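Local coordinates for protein transcriptional regulator, MarR family (Listeria monocytogenes str. 4b, PDB 2QWW) that probably binds DNA as a dimeric winged-helix repressor of the MarR family and so regulates transcription, at residues K145-T148 against L149-S153. Residues are numbered along the deposited sequence; the frame is centred on the assembly and turned at random.
Sequences KVET and LLKKS
E147 and K151, one helical turn apart, run alongside each other in the same direction and join at their ends in an i to i+4 salt bridge, a worked example of how side chains pair along a helix. NZ of K151 stands 2.9 Å from OE2 of E147, reaching that oxygen on its anti side and 24° out of the carboxylate plane. With CG anti to the backbone N (chi1 179°) and the rest of the chain extended, E147 carries its carboxylate out to where the equally extended K151 can reach it, CE passing 4.0 Å from CG of E147. OE2 also hydrogen-bonds to S21 of the second subunit, so two partners grip this oxygen and probably help keep the carboxylate charged. The same spacing pairs V146 with L150: CG1 of the valine touches CD1 of the leucine at 4.1 Å, the two side chains lying side by side and pointing the same way. On another side of the helix, the CG methylene of K145 lies 4.1 Å from CD1 of L149. T148 turns its hydroxyl back on the helix, chi1 52° placing OG1 2.6 Å from O of K145; the same hydroxyl also bonds to O of K144. The K145 oxygen also accepts a hydrogen bond from N of L149 at 2.9 Å, and thus serves two donors. Backbone hydrogen bonds from L150 to V146 and from K151 to E147 continue the helical ladder. This last part of helix 133-150 lies near the C-terminus of the chain, where the second subunit packs against it: L139 of that subunit lies on V146, L131 on K145, and T18, from its helix 8-37, on E147, consistent with the helical dimer interface of MarR proteins.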
loop_
_atom_site.group_PDB
_atom_site.type_symbol
_atom_site.label_atom_id
_atom_site.label_comp_id
_atom_site.label_asym_id
_atom_site.label_seq_id
_atom_site.Cartn_x
_atom_site.Cartn_y
_atom_site.Cartn_z
ATOM N N LYS A 145 15.223 -9.077 10.902
ATOM C CA LYS A 145 16.568 -8.565 10.703
ATOM C C LYS A 145 16.578 -7.552 9.568
ATOM O O LYS A 145 17.167 -6.471 9.683
ATOM C CB LYS A 145 17.532 -9.717 10.430
ATOM C CG LYS A 145 18.987 -9.337 10.352
ATOM C CD LYS A 145 19.869 -10.581 10.246
ATOM C CE LYS A 145 20.122 -11.228 11.590
ATOM N NZ LYS A 145 21.038 -10.402 12.428
ATOM N N VAL A 146 15.891 -7.889 8.487
ATOM C CA VAL A 146 15.825 -7.022 7.321
ATOM C C VAL A 146 15.201 -5.658 7.673
ATOM O O VAL A 146 15.717 -4.617 7.276
ATOM C CB VAL A 146 15.087 -7.694 6.120
ATOM C CG1 VAL A 146 14.940 -6.719 4.946
ATOM C CG2 VAL A 146 15.842 -8.931 5.639
ATOM N N GLU A 147 14.093 -5.684 8.394
ATOM C CA GLU A 147 13.403 -4.489 8.838
ATOM C C GLU A 147 14.319 -3.637 9.704
ATOM O O GLU A 147 14.395 -2.429 9.516
ATOM C CB GLU A 147 12.186 -4.884 9.666
ATOM C CG GLU A 147 11.389 -3.721 10.226
ATOM C CD GLU A 147 10.437 -4.130 11.338
ATOM O OE1 GLU A 147 10.269 -5.347 11.590
ATOM O OE2 GLU A 147 9.842 -3.222 11.965
ATOM N N THR A 148 15.017 -4.277 10.646
ATOM C CA THR A 148 15.904 -3.566 11.564
ATOM C C THR A 148 17.034 -2.888 10.816
ATOM O O THR A 148 17.345 -1.730 11.090
ATOM C CB THR A 148 16.426 -4.477 12.704
ATOM O OG1 THR A 148 16.983 -5.666 12.158
ATOM C CG2 THR A 148 15.303 -4.898 13.608
ATOM N N LEU A 149 17.619 -3.579 9.850
ATOM C CA LEU A 149 18.697 -3.012 9.053
ATOM C C LEU A 149 18.231 -1.897 8.120
ATOM O O LEU A 149 18.997 -0.986 7.824
ATOM C CB LEU A 149 19.391 -4.107 8.246
ATOM C CG LEU A 149 20.157 -5.126 9.082
ATOM C CD1 LEU A 149 20.635 -6.282 8.204
ATOM C CD2 LEU A 149 21.337 -4.440 9.820
ATOM N N LEU A 150 17.008 -2.003 7.606
ATOM C CA LEU A 150 16.422 -0.950 6.762
ATOM C C LEU A 150 16.261 0.353 7.534
ATOM O O LEU A 150 16.558 1.424 7.018
ATOM C CB LEU A 150 15.054 -1.375 6.230
ATOM C CG LEU A 150 15.044 -2.340 5.049
ATOM C CD1 LEU A 150 13.625 -2.888 4.855
ATOM C CD2 LEU A 150 15.559 -1.669 3.810
ATOM N N LYS A 151 15.807 0.235 8.779
ATOM C CA LYS A 151 15.627 1.366 9.668
ATOM C C LYS A 151 16.913 2.049 10.115
ATOM O O LYS A 151 16.839 3.125 10.699
ATOM C CB LYS A 151 14.844 0.938 10.926
ATOM C CG LYS A 151 13.414 0.618 10.675
ATOM C CD LYS A 151 12.720 0.100 11.946
ATOM C CE LYS A 151 11.225 -0.053 11.707
ATOM N NZ LYS A 151 10.481 -0.586 12.899
ATOM N N LYS A 152 18.076 1.449 9.864
ATOM C CA LYS A 152 19.354 2.044 10.270
ATOM C C LYS A 152 19.911 3.059 9.280
ATOM O O LYS A 152 20.298 4.157 9.685
ATOM C CB LYS A 152 20.396 0.954 10.560
ATOM C CG LYS A 152 20.081 0.204 11.839
ATOM C CD LYS A 152 21.019 -0.960 12.097
ATOM C CE LYS A 152 20.672 -1.648 13.421
ATOM N NZ LYS A 152 21.543 -2.832 13.657
ATOM N N SER A 153 19.962 2.702 7.996
ATOM C CA SER A 153 20.508 3.598 6.963
ATOM C C SER A 153 19.550 4.740 6.659
ATOM O O SER A 153 18.392 4.504 6.323
ATOM C CB SER A 153 20.800 2.825 5.677
#